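Local coordinates for protein cellulase (Xanthomonas axonopodis pv. citri, PDB 5HOS) that probably hydrolyses internal beta-1,4-glucosidic bonds of cellulose and related glucans, as an endoglucanase of glycoside hydrolase family 5, at residues H115-Y120 against L156-Y161; G36-S41 against R72-W77. All coordinates share one frame; numbering follows the deposited sequence.

Contact 1: H115-Y120 against L156-Y161; sequences HNYAKY and LMNEPY
The Asn-Glu-Pro motif that follows the fourth barrel strand of family 5 glycosidases brings Asn158 against His115, at the end of the third. The Asn158 amide stacks on one face of the imidazole, the planes 12° apart, with ND2 set toward the rim and 3.2 Å from His115 CE1. Asn158 runs beside the histidine because its chi1 of -171° turns CG away from the backbone N, and its CB makes a CH-pi contact with the same ring. Arg72 binds Asn158 OD1 and Asp113 binds His115 ND1, so both stacked groups are held by further residues. Tyr117 stands nearly upright to the amide, its CE1 3.4 Å from Asn158 ND2.

Beyond the stack, the type I' turn Asn116-Lys119 meets the other loop through its backbone. Tyr117 N makes a weak, bent bond to Asn158 O (2.9 Å), and Ala118 N gives a weak one to the thioether, Met157 SD, at 3.3 Å. Ala118 CB rests on Pro160 CB at 3.8 Å. A water accepts from Tyr161 N and donates to Tyr117 O. Tyr117 CB meets the edge of the Tyr161 ring, and Lys119 NZ reaches Tyr161 OH in a weak bond of 3.0 Å; its stronger partner is Asp162.

Glu159, the probable acid/base by analogy with the family, hydrogen-bonds His229 through OE2 and packs its CB near Tyr117 CD1. The weak direct bonds imply that stacking, apolar contact and the bridging water do much of the joining.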
loop_
_atom_site.group_PDB
_atom_site.type_symbol
_atom_site.label_atom_id
_atom_site.label_comp_id
_atom_site.label_asym_id
_atom_site.label_seq_id
_atom_site.Cartn_x
_atom_site.Cartn_y
_atom_site.Cartn_z
ATOM N N HIS A 115 2.297 8.134 1.653
ATOM C CA HIS A 115 2.493 7.401 2.900
ATOM C C HIS A 115 2.354 8.324 4.096
ATOM O O HIS A 115 3.298 8.524 4.856
ATOM C CB HIS A 115 3.851 6.687 2.883
ATOM C CG HIS A 115 3.960 5.546 3.851
ATOM N ND1 HIS A 115 3.600 4.257 3.527
ATOM C CD2 HIS A 115 4.429 5.493 5.120
ATOM C CE1 HIS A 115 3.828 3.461 4.555
ATOM N NE2 HIS A 115 4.329 4.188 5.536
ATOM N N ASN A 116 1.146 8.857 4.273
ATOM C CA ASN A 116 0.935 10.037 5.117
ATOM C C ASN A 116 -0.085 9.986 6.259
ATOM O O ASN A 116 -0.264 10.982 6.947
ATOM C CB ASN A 116 0.670 11.240 4.216
ATOM C CG ASN A 116 1.940 11.969 3.889
ATOM O OD1 ASN A 116 2.750 11.476 3.101
ATOM N ND2 ASN A 116 2.165 13.112 4.542
ATOM N N TYR A 117 -0.736 8.845 6.474
ATOM C CA TYR A 117 -1.644 8.683 7.615
ATOM C C TYR A 117 -2.743 9.762 7.652
ATOM O O TYR A 117 -3.203 10.154 8.717
ATOM C CB TYR A 117 -0.839 8.623 8.927
ATOM C CG TYR A 117 0.274 7.607 8.887
ATOM C CD1 TYR A 117 0.032 6.276 9.198
ATOM C CD2 TYR A 117 1.565 7.964 8.486
ATOM C CE1 TYR A 117 1.043 5.328 9.135
ATOM C CE2 TYR A 117 2.582 7.024 8.416
ATOM C CZ TYR A 117 2.318 5.708 8.752
ATOM O OH TYR A 117 3.318 4.768 8.689
ATOM N N ALA A 118 -3.164 10.197 6.461
ATOM C CA ALA A 118 -4.172 11.243 6.254
ATOM C C ALA A 118 -3.807 12.595 6.880
ATOM O O ALA A 118 -4.686 13.365 7.259
ATOM C CB ALA A 118 -5.553 10.772 6.708
ATOM N N LYS A 119 -2.507 12.875 6.952
ATOM C CA LYS A 119 -2.001 14.132 7.468
ATOM C C LYS A 119 -1.071 14.813 6.459
ATOM O O LYS A 119 -0.371 14.151 5.684
ATOM C CB LYS A 119 -1.260 13.907 8.788
ATOM C CG LYS A 119 -2.186 13.537 9.931
ATOM C CD LYS A 119 -1.406 13.266 11.209
ATOM C CE LYS A 119 -2.319 13.340 12.425
ATOM N NZ LYS A 119 -1.914 12.349 13.453
ATOM N N TYR A 120 -1.092 16.143 6.491
ATOM C CA TYR A 120 -0.191 16.993 5.719
ATOM C C TYR A 120 0.427 17.965 6.710
ATOM O O TYR A 120 -0.295 18.733 7.350
ATOM C CB TYR A 120 -0.985 17.724 4.645
ATOM C CG TYR A 120 -0.163 18.518 3.663
ATOM C CD1 TYR A 120 0.805 17.900 2.861
ATOM C CD2 TYR A 120 -0.363 19.888 3.515
ATOM C CE1 TYR A 120 1.557 18.632 1.950
ATOM C CE2 TYR A 120 0.368 20.622 2.601
ATOM C CZ TYR A 120 1.327 19.994 1.820
ATOM O OH TYR A 120 2.067 20.748 0.937
ATOM N N LEU A 156 -4.119 5.926 -2.723
ATOM C CA LEU A 156 -4.612 7.224 -2.215
ATOM C C LEU A 156 -3.948 7.710 -0.927
ATOM O O LEU A 156 -3.545 8.867 -0.836
ATOM C CB LEU A 156 -6.119 7.188 -1.994
ATOM C CG LEU A 156 -7.035 7.030 -3.208
ATOM C CD1 LEU A 156 -8.471 7.082 -2.708
ATOM C CD2 LEU A 156 -6.771 8.108 -4.243
ATOM N N MET A 157 -3.853 6.838 0.065
ATOM C CA MET A 157 -3.311 7.244 1.365
ATOM C C MET A 157 -2.949 6.052 2.217
ATOM O O MET A 157 -3.759 5.164 2.388
ATOM C CB MET A 157 -4.357 8.071 2.134
ATOM C CG MET A 157 -3.883 8.617 3.488
ATOM S SD MET A 157 -2.397 9.623 3.347
ATOM C CE MET A 157 -2.913 10.877 2.183
ATOM N N ASN A 158 -1.768 6.073 2.823
ATOM C CA ASN A 158 -1.427 5.028 3.771
ATOM C C ASN A 158 -2.100 5.252 5.127
ATOM O O ASN A 158 -1.902 6.299 5.737
ATOM C CB ASN A 158 0.071 4.979 4.015
ATOM C CG ASN A 158 0.473 3.776 4.822
ATOM O OD1 ASN A 158 0.274 2.651 4.390
ATOM N ND2 ASN A 158 1.052 4.001 6.002
ATOM N N GLU A 159 -2.855 4.258 5.585
ATOM C CA GLU A 159 -3.356 4.170 6.965
ATOM C C GLU A 159 -3.895 5.469 7.591
ATOM O O GLU A 159 -3.343 5.954 8.584
ATOM C CB GLU A 159 -2.270 3.550 7.864
ATOM C CG GLU A 159 -1.887 2.135 7.430
ATOM C CD GLU A 159 -1.036 1.370 8.434
ATOM O OE1 GLU A 159 -0.709 1.916 9.502
ATOM O OE2 GLU A 159 -0.689 0.197 8.143
ATOM N N PRO A 160 -4.986 6.028 7.030
ATOM C CA PRO A 160 -5.729 7.049 7.788
ATOM C C PRO A 160 -6.089 6.499 9.164
ATOM O O PRO A 160 -6.464 5.329 9.251
ATOM C CB PRO A 160 -7.005 7.262 6.959
ATOM C CG PRO A 160 -6.752 6.641 5.631
ATOM C CD PRO A 160 -5.732 5.561 5.844
ATOM N N TYR A 161 -5.937 7.279 10.235
ATOM C CA TYR A 161 -6.244 6.731 11.581
ATOM C C TYR A 161 -6.895 7.615 12.637
ATOM O O TYR A 161 -7.566 7.078 13.522
ATOM C CB TYR A 161 -5.018 6.067 12.197
ATOM C CG TYR A 161 -3.974 7.015 12.728
ATOM C CD1 TYR A 161 -2.956 7.485 11.905
ATOM C CD2 TYR A 161 -3.982 7.415 14.062
ATOM C CE1 TYR A 161 -1.985 8.344 12.403
ATOM C CE2 TYR A 161 -3.022 8.276 14.566
ATOM C CZ TYR A 161 -2.021 8.724 13.729
ATOM O OH TYR A 161 -1.071 9.576 14.205
HETATM O O HOH W 1 -5.383 9.969 10.431
#

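Contact 2: G36-S41 against R72-W77; sequences GAEIKS and RLPILW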
loop_
_atom_site.group_PDB
_atom_site.type_symbol
_atom_site.label_atom_id
_atom_site.label_comp_id
_atom_site.label_asym_id
_atom_site.label_seq_id
_atom_site.Cartn_x
_atom_site.Cartn_y
_atom_site.Cartn_z
ATOM N N GLY A 36 11.854 3.343 1.789
ATOM C CA GLY A 36 13.045 4.185 1.685
ATOM C C GLY A 36 12.786 5.652 1.412
ATOM O O GLY A 36 13.480 6.496 1.947
ATOM N N ALA A 37 11.808 5.968 0.562
ATOM C CA ALA A 37 11.535 7.364 0.186
ATOM C C ALA A 37 10.661 8.105 1.213
ATOM O O ALA A 37 10.612 9.339 1.211
ATOM C CB ALA A 37 10.898 7.426 -1.204
ATOM N N GLU A 38 9.997 7.346 2.090
ATOM C CA GLU A 38 9.073 7.882 3.086
ATOM C C GLU A 38 9.703 8.126 4.461
ATOM O O GLU A 38 9.080 8.767 5.315
ATOM C CB GLU A 38 7.864 6.940 3.239
ATOM C CG GLU A 38 8.004 5.742 4.187
ATOM C CD GLU A 38 8.830 4.573 3.653
ATOM O OE1 GLU A 38 9.539 4.698 2.621
ATOM O OE2 GLU A 38 8.776 3.502 4.285
ATOM N N ILE A 39 10.912 7.613 4.672
ATOM C CA ILE A 39 11.510 7.569 6.019
ATOM C C ILE A 39 12.053 8.915 6.493
ATOM O O ILE A 39 12.185 9.861 5.703
ATOM C CB ILE A 39 12.591 6.463 6.154
ATOM C CG1 ILE A 39 13.859 6.811 5.370
ATOM C CG2 ILE A 39 12.021 5.106 5.734
ATOM C CD1 ILE A 39 14.960 5.790 5.502
ATOM N N LYS A 40 12.344 8.976 7.797
ATOM C CA LYS A 40 12.853 10.175 8.478
ATOM C C LYS A 40 11.990 11.375 8.145
ATOM O O LYS A 40 12.481 12.402 7.669
ATOM C CB LYS A 40 14.325 10.426 8.133
ATOM C CG LYS A 40 15.202 9.220 8.416
ATOM C CD LYS A 40 16.671 9.583 8.550
ATOM C CE LYS A 40 17.561 8.346 8.493
ATOM N NZ LYS A 40 17.693 7.760 7.124
ATOM N N SER A 41 10.690 11.229 8.396
ATOM C CA SER A 41 9.708 12.218 7.960
ATOM C C SER A 41 9.838 13.589 8.633
ATOM O O SER A 41 9.328 14.574 8.098
ATOM C CB SER A 41 8.283 11.682 8.125
ATOM O OG SER A 41 7.997 11.430 9.484
ATOM N N ARG A 72 5.153 -1.679 -4.284
ATOM C CA ARG A 72 4.479 -0.571 -3.626
ATOM C C ARG A 72 5.576 0.369 -3.184
ATOM O O ARG A 72 6.526 -0.047 -2.493
ATOM C CB ARG A 72 3.603 -1.025 -2.457
ATOM C CG ARG A 72 2.840 0.094 -1.751
ATOM C CD ARG A 72 1.705 -0.497 -0.935
ATOM N NE ARG A 72 0.900 0.443 -0.158
ATOM C CZ ARG A 72 1.106 0.792 1.118
ATOM N NH1 ARG A 72 2.156 0.343 1.812
ATOM N NH2 ARG A 72 0.243 1.609 1.715
ATOM N N LEU A 73 5.453 1.623 -3.604
ATOM C CA LEU A 73 6.475 2.633 -3.363
ATOM C C LEU A 73 5.949 3.745 -2.455
ATOM O O LEU A 73 5.269 4.660 -2.923
ATOM C CB LEU A 73 6.938 3.204 -4.701
ATOM C CG LEU A 73 8.096 4.194 -4.658
ATOM C CD1 LEU A 73 9.399 3.461 -4.386
ATOM C CD2 LEU A 73 8.159 4.982 -5.959
ATOM N N PRO A 74 6.255 3.663 -1.147
ATOM C CA PRO A 74 5.913 4.739 -0.246
ATOM C C PRO A 74 6.688 6.015 -0.568
ATOM O O PRO A 74 7.912 5.963 -0.740
ATOM C CB PRO A 74 6.352 4.208 1.121
ATOM C CG PRO A 74 6.319 2.743 1.000
ATOM C CD PRO A 74 6.799 2.505 -0.404
ATOM N N ILE A 75 5.960 7.126 -0.667
ATOM C CA ILE A 75 6.532 8.461 -0.822
ATOM C C ILE A 75 5.881 9.378 0.196
ATOM O O ILE A 75 4.781 9.088 0.671
ATOM C CB ILE A 75 6.373 9.015 -2.254
ATOM C CG1 ILE A 75 4.903 9.242 -2.648
ATOM C CG2 ILE A 75 7.026 8.069 -3.246
ATOM C CD1 ILE A 75 4.366 10.626 -2.377
ATOM N N LEU A 76 6.576 10.461 0.548
ATOM C CA LEU A 76 6.047 11.451 1.484
ATOM C C LEU A 76 5.381 12.579 0.744
ATOM O O LEU A 76 6.022 13.231 -0.083
ATOM C CB LEU A 76 7.155 12.069 2.339
ATOM C CG LEU A 76 7.496 11.522 3.713
ATOM C CD1 LEU A 76 8.314 12.580 4.439
ATOM C CD2 LEU A 76 6.277 11.142 4.533
ATOM N N TRP A 77 4.119 12.842 1.072
ATOM C CA TRP A 77 3.354 13.946 0.473
ATOM C C TRP A 77 4.178 15.245 0.459
ATOM O O TRP A 77 4.286 15.909 -0.565
ATOM C CB TRP A 77 2.048 14.157 1.254
ATOM C CG TRP A 77 1.038 15.107 0.651
ATOM C CD1 TRP A 77 1.209 15.970 -0.400
ATOM C CD2 TRP A 77 -0.295 15.320 1.116
ATOM N NE1 TRP A 77 0.066 16.687 -0.622
ATOM C CE2 TRP A 77 -0.874 16.314 0.299
ATOM C CE3 TRP A 77 -1.058 14.765 2.153
ATOM C CZ2 TRP A 77 -2.194 16.758 0.472
ATOM C CZ3 TRP A 77 -2.382 15.217 2.329
ATOM C CH2 TRP A 77 -2.924 16.200 1.499
HETATM O O HOH W 2 9.970 4.217 -0.830
HETATM O O HOH W 3 9.143 10.932 -0.598
#
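Glu38 lies alongside Pro74, both side chains pointing the same way, in a van der Waals contact. Pro74 CB sits 3.6 Å from Glu38 OE1 and equally near CD, so the pyrrolidine packs on the carboxylate end as well as on the glutamate's CB and CG. Glu38 gets there by placing CG between its backbone N and carbonyl carbon (chi1 84°) and then bending at chi2, which folds the acid back toward its own chain. Ala37 points its methyl at the strand, with CB 3.4 Å from Pro74 O and a looser touch on Ile75 CG2. Farther along, Leu76 CG approaches Glu38 O at 3.6 Å, while Leu76 CD1 reaches Ser41 CB at 3.8 Å; the leucine's branches thus lie over the curve of the 36-41 loop.

These are neighbouring pieces of the (beta/alpha)8 barrel: 36-41 follows the first strand, 29-34, and 72-77 takes in the end of the second, 70-75, with Leu76 as N-cap residue of the short helix 77-80. Trp304, on the eighth strand, touches both Glu38 and Pro74.

Polar links across the gap run through water, since no direct hydrogen bond joins the two segments. One water accepts from Ala37 N and donates to Pro74 O at 2.7 Å. A second donates to Ala37 O and accepts from Leu76 N, 2.9 Å away, serving the other end of the same alanine. Within the loop, Gly36 N gives a nearly straight bond (168°) to the syn side of Glu38 OE1, at 2.8 Å, and Ser35 OG binds OE2; two partners therefore hold the buried carboxylate against the proline.

In the fold
Contact 1 joins the loops after barrel strands three and four; contact 2 sets the loop after strand one against the end of strand two; their centres lie about 11 Å apart, and they meet directly. His115 N lies 2.8 Å from Ile75 O, a probable hydrogen bond, and Asn116 OD1 lies 2.8 Å from Trp77 N, at the start of helix 77-80. Tyr120 CD1 packs 3.3 Å from Trp77 CD2. Arg72 also ties the two contacts together: it binds Asn158 OD1 and forms salt bridges with Glu227 and Glu271. Glu271, on the seventh strand, is touched by His115, Asn158 and Glu159 and is probably the nucleophile, which would put contact 1 in the catalytic centre.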